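Local coordinates for protein OXA-46 oxacillinase (Pseudomonas aeruginosa, PDB 3IF6) that probably hydrolyses beta-lactam antibiotics to substituted beta-amino acids, as a serine enzyme of class D that confers antibiotic resistance, at residues B[39-47]-B[57-65]; B[133-141]-B[150-158]. One frame throughout, in Å; residues are numbered along the deposited sequence.

Contact 1. Residues B[39-47]-B[57-65]. With EDO (1,2-ethanediol), chain L.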
ATOM      1  N   GLN B  39     -12.771  29.784   3.047  1.00 50.47           N
ATOM      2  CA  GLN B  39     -12.319  30.781   4.017  1.00 50.34           C
ATOM      3  C   GLN B  39     -11.089  30.290   4.753  1.00 49.37           C
ATOM      4  O   GLN B  39     -11.073  30.296   5.984  1.00 48.94           O
ATOM      5  CB  GLN B  39     -13.413  31.110   5.040  1.00 50.89           C
ATOM      6  CG  GLN B  39     -14.655  31.742   4.449  1.00 54.51           C
ATOM      7  CD  GLN B  39     -15.292  30.846   3.399  1.00 58.70           C
ATOM      8  OE1 GLN B  39     -15.216  31.125   2.188  1.00 62.13           O
ATOM      9  NE2 GLN B  39     -15.883  29.743   3.845  1.00 58.27           N
ATOM     10  N   ALA B  40     -10.076  29.849   4.004  1.00 48.32           N
ATOM     11  CA  ALA B  40      -8.865  29.284   4.619  1.00 47.29           C
ATOM     12  C   ALA B  40      -7.621  30.066   4.250  1.00 46.35           C
ATOM     13  O   ALA B  40      -7.541  30.643   3.178  1.00 46.58           O
ATOM     14  CB  ALA B  40      -8.703  27.770   4.268  1.00 46.44           C
ATOM     15  N   GLU B  41      -6.655  30.082   5.156  1.00 45.87           N
ATOM     16  CA  GLU B  41      -5.344  30.643   4.891  1.00 45.35           C
ATOM     17  C   GLU B  41      -4.317  29.509   4.961  1.00 44.67           C
ATOM     18  O   GLU B  41      -4.324  28.715   5.909  1.00 44.43           O
ATOM     19  CB  GLU B  41      -4.980  31.678   5.952  1.00 45.42           C
ATOM     20  CG  GLU B  41      -5.993  32.790   6.154  1.00 47.21           C
ATOM     21  CD  GLU B  41      -5.627  34.075   5.428  1.00 48.18           C
ATOM     22  OE1 GLU B  41      -4.424  34.271   5.104  1.00 49.93           O
ATOM     23  OE2 GLU B  41      -6.548  34.884   5.182  1.00 45.45           O
ATOM     24  N   GLY B  42      -3.454  29.432   3.957  1.00 43.21           N
ATOM     25  CA  GLY B  42      -2.252  28.640   4.063  1.00 42.62           C
ATOM     26  C   GLY B  42      -1.451  28.487   2.787  1.00 42.24           C
ATOM     27  O   GLY B  42      -1.381  29.402   1.971  1.00 41.84           O
ATOM     28  N   ALA B  43      -0.848  27.309   2.623  1.00 41.87           N
ATOM     29  CA  ALA B  43       0.120  27.079   1.562  1.00 41.94           C
ATOM     30  C   ALA B  43       0.124  25.632   1.099  1.00 42.40           C
ATOM     31  O   ALA B  43      -0.088  24.712   1.878  1.00 41.95           O
ATOM     32  CB  ALA B  43       1.535  27.494   2.015  1.00 41.27           C
ATOM     33  N   ILE B  44       0.393  25.448  -0.187  1.00 43.08           N
ATOM     34  CA  ILE B  44       0.639  24.131  -0.734  1.00 43.16           C
ATOM     35  C   ILE B  44       1.904  24.151  -1.613  1.00 43.31           C
ATOM     36  O   ILE B  44       2.144  25.115  -2.323  1.00 43.23           O
ATOM     37  CB  ILE B  44      -0.597  23.615  -1.525  1.00 43.52           C
ATOM     38  CG1 ILE B  44      -0.471  22.100  -1.823  1.00 42.82           C
ATOM     39  CG2 ILE B  44      -0.823  24.454  -2.773  1.00 42.64           C
ATOM     40  CD1 ILE B  44      -1.792  21.420  -2.141  1.00 41.50           C
ATOM     41  N   VAL B  45       2.721  23.104  -1.507  1.00 43.12           N
ATOM     42  CA  VAL B  45       3.697  22.769  -2.520  1.00 42.71           C
ATOM     43  C   VAL B  45       3.248  21.480  -3.188  1.00 43.76           C
ATOM     44  O   VAL B  45       3.088  20.442  -2.523  1.00 44.29           O
ATOM     45  CB  VAL B  45       5.078  22.522  -1.927  1.00 42.44           C
ATOM     46  CG1 VAL B  45       6.046  22.152  -3.024  1.00 41.93           C
ATOM     47  CG2 VAL B  45       5.583  23.721  -1.167  1.00 41.79           C
ATOM     48  N   ILE B  46       3.027  21.507  -4.494  1.00 44.73           N
ATOM     49  CA  ILE B  46       2.959  20.227  -5.197  1.00 45.78           C
ATOM     50  C   ILE B  46       4.017  19.950  -6.279  1.00 46.17           C
ATOM     51  O   ILE B  46       4.094  20.657  -7.295  1.00 46.21           O
ATOM     52  CB  ILE B  46       1.525  19.746  -5.581  1.00 46.04           C
ATOM     53  CG1 ILE B  46       1.538  19.036  -6.937  1.00 45.67           C
ATOM     54  CG2 ILE B  46       0.472  20.832  -5.405  1.00 46.36           C
ATOM     55  CD1 ILE B  46       1.328  19.915  -8.066  1.00 50.98           C
ATOM     56  N   ALA B  47       4.822  18.912  -6.003  1.00 45.80           N
ATOM     57  CA  ALA B  47       5.844  18.380  -6.896  1.00 45.66           C
ATOM     58  C   ALA B  47       5.293  17.302  -7.828  1.00 46.04           C
ATOM     59  O   ALA B  47       5.341  16.119  -7.510  1.00 46.15           O
ATOM     60  CB  ALA B  47       6.998  17.832  -6.082  1.00 45.44           C
ATOM     61  N   SER B  57       5.198  23.243  -8.377  1.00 55.59           N
ATOM     62  CA  SER B  57       4.270  24.354  -8.075  1.00 54.86           C
ATOM     63  C   SER B  57       4.059  24.703  -6.576  1.00 55.26           C
ATOM     64  O   SER B  57       4.196  23.856  -5.668  1.00 54.30           O
ATOM     65  CB  SER B  57       2.926  24.165  -8.765  1.00 54.33           C
ATOM     66  OG  SER B  57       3.090  23.830 -10.127  1.00 53.58           O
ATOM     67  N   VAL B  58       3.712  25.960  -6.340  1.00 55.46           N
ATOM     68  CA  VAL B  58       3.556  26.535  -5.013  1.00 55.48           C
ATOM     69  C   VAL B  58       2.472  27.577  -4.915  1.00 55.88           C
ATOM     70  O   VAL B  58       1.834  27.931  -5.865  1.00 56.02           O
ATOM     71  CB  VAL B  58       4.794  27.214  -4.561  1.00 55.39           C
ATOM     72  CG1 VAL B  58       4.675  27.584  -3.156  1.00 55.87           C
ATOM     73  CG2 VAL B  58       5.925  26.346  -4.734  1.00 55.63           C
ATOM     74  N   PHE B  59       2.191  27.955  -3.695  1.00 56.08           N
ATOM     75  CA  PHE B  59       1.355  29.078  -3.372  1.00 56.09           C
ATOM     76  C   PHE B  59       1.991  29.656  -2.137  1.00 56.22           C
ATOM     77  O   PHE B  59       2.418  28.922  -1.277  1.00 56.44           O
ATOM     78  CB  PHE B  59      -0.044  28.618  -3.105  1.00 56.15           C
ATOM     79  CG  PHE B  59      -0.901  29.652  -2.555  1.00 57.20           C
ATOM     80  CD1 PHE B  59      -0.812  30.924  -2.989  1.00 59.48           C
ATOM     81  CD2 PHE B  59      -1.800  29.358  -1.580  1.00 58.35           C
ATOM     82  CE1 PHE B  59      -1.614  31.879  -2.454  1.00 60.70           C
ATOM     83  CE2 PHE B  59      -2.594  30.300  -1.054  1.00 59.23           C
ATOM     84  CZ  PHE B  59      -2.510  31.557  -1.480  1.00 59.13           C
ATOM     85  N   ASP B  60       2.024  30.955  -2.002  1.00 55.25           N
ATOM     86  CA  ASP B  60       2.645  31.512  -0.840  1.00 55.14           C
ATOM     87  C   ASP B  60       4.056  31.044  -0.591  1.00 55.66           C
ATOM     88  O   ASP B  60       4.398  30.604   0.469  1.00 56.45           O
ATOM     89  CB  ASP B  60       1.791  31.303   0.376  1.00 54.64           C
ATOM     90  CG  ASP B  60       1.880  32.422   1.318  1.00 53.41           C
ATOM     91  OD1 ASP B  60       2.969  32.949   1.468  1.00 53.16           O
ATOM     92  OD2 ASP B  60       0.868  32.760   1.917  1.00 52.44           O
ATOM     93  N   GLN B  61       4.883  31.159  -1.593  1.00 55.92           N
ATOM     94  CA  GLN B  61       6.267  30.764  -1.471  1.00 56.14           C
ATOM     95  C   GLN B  61       6.857  31.045  -0.097  1.00 56.42           C
ATOM     96  O   GLN B  61       7.726  30.300   0.380  1.00 56.93           O
ATOM     97  CB  GLN B  61       7.096  31.466  -2.552  1.00 56.47           C
ATOM     98  CG  GLN B  61       8.575  31.040  -2.570  1.00 56.59           C
ATOM     99  CD  GLN B  61       8.770  29.523  -2.707  1.00 54.77           C
ATOM    100  OE1 GLN B  61       8.289  28.910  -3.657  1.00 54.78           O
ATOM    101  NE2 GLN B  61       9.490  28.928  -1.762  1.00 51.26           N
ATOM    102  N   GLU B  62       6.392  32.119   0.539  1.00 56.16           N
ATOM    103  CA  GLU B  62       6.955  32.548   1.818  1.00 55.57           C
ATOM    104  C   GLU B  62       6.528  31.581   2.902  1.00 54.12           C
ATOM    105  O   GLU B  62       7.326  31.230   3.772  1.00 53.83           O
ATOM    106  CB  GLU B  62       6.495  33.974   2.179  1.00 56.14           C
ATOM    107  CG  GLU B  62       6.998  35.101   1.246  1.00 59.37           C
ATOM    108  CD  GLU B  62       6.505  34.968  -0.208  1.00 62.49           C
ATOM    109  OE1 GLU B  62       7.371  34.878  -1.121  1.00 63.19           O
ATOM    110  OE2 GLU B  62       5.267  34.946  -0.430  1.00 62.87           O
ATOM    111  N   ARG B  63       5.258  31.186   2.842  1.00 52.58           N
ATOM    112  CA  ARG B  63       4.645  30.308   3.837  1.00 51.67           C
ATOM    113  C   ARG B  63       5.093  28.871   3.597  1.00 50.46           C
ATOM    114  O   ARG B  63       5.507  28.197   4.528  1.00 50.37           O
ATOM    115  CB  ARG B  63       3.118  30.401   3.795  1.00 51.42           C
ATOM    116  CG  ARG B  63       2.512  30.036   5.129  1.00 52.34           C
ATOM    117  CD  ARG B  63       1.068  29.579   5.018  1.00 51.91           C
ATOM    118  NE  ARG B  63       0.737  28.674   6.108  1.00 49.67           N
ATOM    119  CZ  ARG B  63      -0.085  28.950   7.111  1.00 49.20           C
ATOM    120  NH1 ARG B  63      -0.697  30.126   7.170  1.00 49.42           N
ATOM    121  NH2 ARG B  63      -0.304  28.040   8.052  1.00 47.49           N
ATOM    122  N   ALA B  64       5.178  28.496   2.340  1.00 49.34           N
ATOM    123  CA  ALA B  64       5.665  27.211   1.931  1.00 47.99           C
ATOM    124  C   ALA B  64       7.073  27.032   2.460  1.00 47.07           C
ATOM    125  O   ALA B  64       7.455  25.953   2.780  1.00 46.60           O
ATOM    126  CB  ALA B  64       5.646  27.119   0.469  1.00 48.08           C
ATOM    127  N   ALA B  65       7.852  28.094   2.521  1.00 46.11           N
ATOM    128  CA  ALA B  65       9.164  28.065   3.132  1.00 44.97           C
ATOM    129  C   ALA B  65       9.203  28.160   4.639  1.00 44.61           C
ATOM    130  O   ALA B  65      10.225  27.936   5.220  1.00 44.55           O
ATOM    131  CB  ALA B  65      10.014  29.119   2.560  1.00 45.11           C
TER
HETATM  132  C1  EDO L 272      12.892  26.873   6.375  1.00 69.36           C
HETATM  133  O1  EDO L 272      13.323  26.216   5.180  1.00 67.02           O
HETATM  134  C2  EDO L 272      13.551  28.245   6.523  1.00 71.43           C
HETATM  135  O2  EDO L 272      12.546  29.267   6.652  1.00 73.75           O
HETATM  136  O   HOH W   1       3.715  20.860 -10.028  1.00 32.41           O

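Contact 2. Residues B[133-141]-B[150-158]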
ATOM      1  N   GLY B 133      15.320   7.052  22.724  1.00 52.17           N
ATOM      2  CA  GLY B 133      16.106   7.949  23.553  1.00 52.78           C
ATOM      3  C   GLY B 133      16.587   9.183  22.808  1.00 53.39           C
ATOM      4  O   GLY B 133      16.646   9.200  21.566  1.00 53.59           O
ATOM      5  N   GLU B 134      16.957  10.209  23.576  1.00 53.73           N
ATOM      6  CA  GLU B 134      17.414  11.489  23.026  1.00 54.61           C
ATOM      7  C   GLU B 134      18.542  11.369  21.997  1.00 54.31           C
ATOM      8  O   GLU B 134      18.435  11.911  20.898  1.00 54.90           O
ATOM      9  CB  GLU B 134      17.821  12.449  24.157  1.00 54.40           C
ATOM     10  CG  GLU B 134      18.469  13.733  23.647  1.00 56.10           C
ATOM     11  CD  GLU B 134      19.130  14.585  24.744  1.00 56.09           C
ATOM     12  OE1 GLU B 134      20.014  15.413  24.402  1.00 54.50           O
ATOM     13  OE2 GLU B 134      18.750  14.437  25.932  1.00 58.83           O
ATOM     14  N   ASP B 135      19.620  10.667  22.353  1.00 54.35           N
ATOM     15  CA  ASP B 135      20.857  10.721  21.555  1.00 53.96           C
ATOM     16  C   ASP B 135      20.674  10.107  20.157  1.00 53.16           C
ATOM     17  O   ASP B 135      21.175  10.657  19.169  1.00 52.91           O
ATOM     18  CB  ASP B 135      22.065  10.095  22.305  1.00 54.34           C
ATOM     19  CG  ASP B 135      22.410  10.819  23.651  1.00 56.13           C
ATOM     20  OD1 ASP B 135      22.116  12.044  23.824  1.00 57.58           O
ATOM     21  OD2 ASP B 135      22.999  10.148  24.543  1.00 55.20           O
ATOM     22  N   LYS B 136      19.951   8.986  20.068  1.00 52.19           N
ATOM     23  CA  LYS B 136      19.700   8.361  18.764  1.00 51.66           C
ATOM     24  C   LYS B 136      18.734   9.197  17.953  1.00 50.84           C
ATOM     25  O   LYS B 136      18.907   9.336  16.748  1.00 51.03           O
ATOM     26  CB  LYS B 136      19.174   6.941  18.899  1.00 51.92           C
ATOM     27  CG  LYS B 136      19.932   5.953  18.026  1.00 53.63           C
ATOM     28  CD  LYS B 136      19.494   4.518  18.246  1.00 53.57           C
ATOM     29  CE  LYS B 136      19.548   4.123  19.699  1.00 55.70           C
ATOM     30  NZ  LYS B 136      18.889   2.788  19.907  1.00 57.63           N
ATOM     31  N   ALA B 137      17.747   9.786  18.626  1.00 50.18           N
ATOM     32  CA  ALA B 137      16.744  10.631  17.971  1.00 49.84           C
ATOM     33  C   ALA B 137      17.381  11.855  17.315  1.00 49.88           C
ATOM     34  O   ALA B 137      17.067  12.187  16.166  1.00 49.67           O
ATOM     35  CB  ALA B 137      15.651  11.039  18.963  1.00 49.12           C
ATOM     36  N   ARG B 138      18.285  12.509  18.052  1.00 50.01           N
ATOM     37  CA  ARG B 138      19.060  13.643  17.551  1.00 50.11           C
ATOM     38  C   ARG B 138      19.904  13.237  16.355  1.00 49.62           C
ATOM     39  O   ARG B 138      19.990  13.963  15.375  1.00 50.01           O
ATOM     40  CB  ARG B 138      19.942  14.213  18.669  1.00 49.92           C
ATOM     41  CG  ARG B 138      19.170  14.859  19.815  1.00 50.32           C
ATOM     42  CD  ARG B 138      20.102  15.655  20.755  1.00 51.50           C
ATOM     43  NE  ARG B 138      19.390  16.425  21.784  1.00 51.13           N
ATOM     44  CZ  ARG B 138      18.847  17.623  21.583  1.00 49.90           C
ATOM     45  NH1 ARG B 138      18.924  18.206  20.394  1.00 47.85           N
ATOM     46  NH2 ARG B 138      18.213  18.240  22.577  1.00 50.86           N
ATOM     47  N   ARG B 139      20.507  12.057  16.448  1.00 49.90           N
ATOM     48  CA  ARG B 139      21.370  11.492  15.408  1.00 50.53           C
ATOM     49  C   ARG B 139      20.581  11.214  14.124  1.00 49.16           C
ATOM     50  O   ARG B 139      21.005  11.591  13.026  1.00 49.04           O
ATOM     51  CB  ARG B 139      22.068  10.218  15.936  1.00 50.46           C
ATOM     52  CG  ARG B 139      23.366   9.812  15.216  1.00 52.41           C
ATOM     53  CD  ARG B 139      23.660   8.283  15.350  1.00 53.50           C
ATOM     54  NE  ARG B 139      22.734   7.474  14.526  1.00 59.16           N
ATOM     55  CZ  ARG B 139      22.756   6.142  14.403  1.00 59.41           C
ATOM     56  NH1 ARG B 139      23.656   5.411  15.051  1.00 59.70           N
ATOM     57  NH2 ARG B 139      21.861   5.537  13.634  1.00 58.27           N
ATOM     58  N   TYR B 140      19.424  10.576  14.286  1.00 48.33           N
ATOM     59  CA  TYR B 140      18.471  10.323  13.203  1.00 47.74           C
ATOM     60  C   TYR B 140      17.969  11.561  12.452  1.00 48.48           C
ATOM     61  O   TYR B 140      17.882  11.550  11.234  1.00 49.24           O
ATOM     62  CB  TYR B 140      17.243   9.614  13.759  1.00 47.45           C
ATOM     63  CG  TYR B 140      17.386   8.143  14.087  1.00 45.43           C
ATOM     64  CD1 TYR B 140      17.986   7.248  13.191  1.00 44.85           C
ATOM     65  CD2 TYR B 140      16.850   7.643  15.268  1.00 43.29           C
ATOM     66  CE1 TYR B 140      18.083   5.884  13.497  1.00 44.72           C
ATOM     67  CE2 TYR B 140      16.937   6.311  15.586  1.00 44.55           C
ATOM     68  CZ  TYR B 140      17.551   5.435  14.705  1.00 45.50           C
ATOM     69  OH  TYR B 140      17.614   4.119  15.054  1.00 46.20           O
ATOM     70  N   LEU B 141      17.588  12.610  13.173  1.00 49.43           N
ATOM     71  CA  LEU B 141      17.097  13.843  12.557  1.00 49.81           C
ATOM     72  C   LEU B 141      18.180  14.539  11.741  1.00 51.27           C
ATOM     73  O   LEU B 141      17.896  15.208  10.728  1.00 50.97           O
ATOM     74  CB  LEU B 141      16.604  14.782  13.637  1.00 49.15           C
ATOM     75  CG  LEU B 141      15.297  14.382  14.322  1.00 48.69           C
ATOM     76  CD1 LEU B 141      15.167  15.081  15.710  1.00 47.48           C
ATOM     77  CD2 LEU B 141      14.102  14.654  13.412  1.00 44.26           C
ATOM     78  N   ASP B 150      17.542  20.584  14.947  1.00 66.52           N
ATOM     79  CA  ASP B 150      18.093  20.634  16.253  1.00 67.46           C
ATOM     80  C   ASP B 150      17.022  21.263  17.011  1.00 67.67           C
ATOM     81  O   ASP B 150      16.566  22.324  16.686  1.00 67.94           O
ATOM     82  CB  ASP B 150      19.334  21.469  16.336  1.00 67.84           C
ATOM     83  CG  ASP B 150      20.540  20.679  16.068  1.00 68.67           C
ATOM     84  OD1 ASP B 150      21.261  21.024  15.127  1.00 70.96           O
ATOM     85  OD2 ASP B 150      20.737  19.695  16.783  1.00 69.38           O
ATOM     86  N   PRO B 151      16.665  20.654  18.096  1.00 67.79           N
ATOM     87  CA  PRO B 151      15.618  21.240  18.876  1.00 67.34           C
ATOM     88  C   PRO B 151      16.322  21.620  20.107  1.00 66.71           C
ATOM     89  O   PRO B 151      17.262  20.966  20.480  1.00 66.54           O
ATOM     90  CB  PRO B 151      14.702  20.057  19.123  1.00 67.54           C
ATOM     91  CG  PRO B 151      15.001  19.149  18.041  1.00 67.79           C
ATOM     92  CD  PRO B 151      16.425  19.225  17.885  1.00 67.62           C
ATOM     93  N   SER B 152      15.904  22.689  20.722  1.00 65.83           N
ATOM     94  CA  SER B 152      16.540  23.050  21.935  1.00 65.05           C
ATOM     95  C   SER B 152      16.305  21.908  22.936  1.00 64.29           C
ATOM     96  O   SER B 152      17.211  21.525  23.651  1.00 64.53           O
ATOM     97  CB  SER B 152      15.976  24.371  22.418  1.00 64.97           C
ATOM     98  OG  SER B 152      15.723  24.331  23.796  1.00 65.64           O
ATOM     99  N   THR B 153      15.131  21.321  22.983  1.00 63.11           N
ATOM    100  CA  THR B 153      14.980  20.177  23.861  1.00 62.11           C
ATOM    101  C   THR B 153      14.266  19.021  23.181  1.00 60.92           C
ATOM    102  O   THR B 153      13.705  19.195  22.140  1.00 60.91           O
ATOM    103  CB  THR B 153      14.525  20.541  25.303  1.00 62.29           C
ATOM    104  OG1 THR B 153      14.290  19.362  26.069  1.00 62.56           O
ATOM    105  CG2 THR B 153      13.314  21.384  25.307  1.00 63.28           C
ATOM    106  N   ILE B 154      14.375  17.825  23.732  1.00 59.37           N
ATOM    107  CA  ILE B 154      13.835  16.624  23.079  1.00 57.89           C
ATOM    108  C   ILE B 154      13.361  15.565  24.068  1.00 56.70           C
ATOM    109  O   ILE B 154      13.014  14.449  23.663  1.00 56.24           O
ATOM    110  CB  ILE B 154      14.850  16.025  22.073  1.00 58.06           C
ATOM    111  CG1 ILE B 154      14.389  16.290  20.647  1.00 57.77           C
ATOM    112  CG2 ILE B 154      15.059  14.534  22.293  1.00 58.32           C
ATOM    113  CD1 ILE B 154      15.279  15.672  19.596  1.00 58.36           C
ATOM    114  N   LYS B 155      13.342  15.925  25.356  1.00 54.96           N
ATOM    115  CA  LYS B 155      12.892  15.022  26.422  1.00 53.57           C
ATOM    116  C   LYS B 155      11.377  14.805  26.370  1.00 51.50           C
ATOM    117  O   LYS B 155      10.890  13.782  26.867  1.00 51.49           O
ATOM    118  CB  LYS B 155      13.285  15.543  27.817  1.00 53.77           C
ATOM    119  CG  LYS B 155      14.772  15.728  28.039  1.00 54.67           C
ATOM    120  CD  LYS B 155      15.046  16.457  29.358  1.00 54.97           C
ATOM    121  CE  LYS B 155      15.612  15.513  30.429  1.00 56.15           C
ATOM    122  NZ  LYS B 155      17.061  15.220  30.199  1.00 53.82           N
ATOM    123  N   GLY B 156      10.655  15.764  25.773  1.00 49.13           N
ATOM    124  CA  GLY B 156       9.195  15.668  25.573  1.00 45.95           C
ATOM    125  C   GLY B 156       8.773  15.293  24.151  1.00 43.67           C
ATOM    126  O   GLY B 156       9.599  14.815  23.361  1.00 43.22           O
ATOM    127  N   ASP B 157       7.489  15.505  23.826  1.00 41.17           N
ATOM    128  CA  ASP B 157       6.946  15.171  22.499  1.00 38.68           C
ATOM    129  C   ASP B 157       7.415  16.218  21.471  1.00 38.15           C
ATOM    130  O   ASP B 157       6.660  17.143  21.081  1.00 37.70           O
ATOM    131  CB  ASP B 157       5.410  15.074  22.531  1.00 37.97           C
ATOM    132  CG  ASP B 157       4.885  13.851  23.333  1.00 36.87           C
ATOM    133  OD1 ASP B 157       3.678  13.510  23.192  1.00 33.39           O
ATOM    134  OD2 ASP B 157       5.646  13.240  24.120  1.00 31.88           O
ATOM    135  N   TYR B 158       8.662  16.075  21.023  1.00 36.72           N
ATOM    136  CA  TYR B 158       9.317  17.154  20.271  1.00 36.04           C
ATOM    137  C   TYR B 158       8.693  17.482  18.896  1.00 35.90           C
ATOM    138  O   TYR B 158       8.920  18.560  18.341  1.00 35.89           O
ATOM    139  CB  TYR B 158      10.803  16.880  20.133  1.00 35.92           C
ATOM    140  CG  TYR B 158      11.139  15.610  19.390  1.00 35.92           C
ATOM    141  CD1 TYR B 158      11.301  15.612  18.012  1.00 34.08           C
ATOM    142  CD2 TYR B 158      11.335  14.399  20.080  1.00 37.09           C
ATOM    143  CE1 TYR B 158      11.627  14.453  17.332  1.00 34.34           C
ATOM    144  CE2 TYR B 158      11.640  13.219  19.400  1.00 35.53           C
ATOM    145  CZ  TYR B 158      11.798  13.267  18.032  1.00 35.10           C
ATOM    146  OH  TYR B 158      12.119  12.127  17.353  1.00 35.85           O
TER

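Contact 1. Residues B[39-47]-B[57-65]
Ile46 and Ser57 form an antiparallel hydrogen-bonded pair, with Ile46 N giving a bond of 2.9 Å to Ser57 O and Ser57 N returning a weak one to Ile46 O. The pair belongs to the beta hairpin of strands 42-48 and 55-58, within the mixed sheet of the serine beta-lactamase fold. Farther along, Phe59 N reaches Ile44 O at 3.2 Å in a bond bent to 128° and weak. The chain goes on into helix 61-64, which Asp60 opens as N-cap: its OD1 accepts from Arg63 N, met from above the carboxylate plane.

This turn brings helical side chains back onto strand 42-48. Ala64 CB packs on Val45 CG2 at 3.8 Å, the methyl that stands anti to the carbonyl carbon, while helix 168-179 touches Val45 through His169 and Ile172. The extended Arg63 chain runs past Ala43 CB and lays one face of its guanidinium against the main chain of Gly42, whose CA sits 3.4 Å above the plane and offset toward the rim. Its NH2 goes on to a salt bridge with Asp238 of strand 229-238. Near the connecting loop of the hairpin, one water donates to Ile46 O at 2.8 Å and hydrogen-bonds Ser57 OG at 3.0 Å.

Contact 2. Residues B[133-141]-B[150-158]
The guanidinium of Arg138 carries Ile154 CB over one face, 4.0 Å above the plane and offset toward the rim, while Pro151 O and the carboxylate carbon of Glu134 lie at its edge. A second flat group, the Tyr158 ring, has Ile154 CD1 over its centre, which makes this isoleucine the wedge between a charged plane and an aromatic one. The motif is a helix packed against the irregular loop that follows it: residues 133-141 belong to helix 122-144, and the loop residues 150-158 precede strand 166-167.

Two bonds fix the rotation of the arginine head. Its NH1 points at Pro151 O over 3.2 Å in a nearly straight bond (163°), lying in both the carbonyl plane and the guanidinium plane. From one helical turn earlier, Glu134 OE1 takes NE at 2.9 Å in a salt bridge, approached on the anti side and tilted 32° out of the carboxylate plane. An extended chain from CG to NE carries the Arg138 head out to the loop. Asp150 OD2, 4.3 Å from Arg138 NH1, is beyond a salt bridge, though its charge probably still helps to hold the cation here.

Apart from these polar groups, the contact is apolar. Ile154 CG2 crosses the stem of Glu134, and Leu141 meets Ile154 tip to tip, CD1 to CD1 at 3.9 Å. Phe74 and Phe81 close in on Leu141 and Tyr158 from outside the two segments. The tyrosine hydroxyl, buried here, has no polar partner in the model; Tyr158 OH lies 4.0 Å from Ala137 CB.

In the fold
Read from the N terminus, the chain first closes contact 1, where 57-65 returns to 39-47 after nine intervening residues, and only later contact 2, where 150-158 returns to 133-141 after eight. The two closures follow in series and neither nest nor cross. Their centres lie 28 Å apart and their nearest atoms about 14 Å, without touching. Contact 1 joins two neighbouring strands of the mixed sheet and brings helix 61-64 onto strand 42-48; contact 2 ties helix 122-144 to the loop that succeeds it. One thus builds the edge region of the sheet around strands 42-48 and 55-58, and the other lies in the helical part of the molecule.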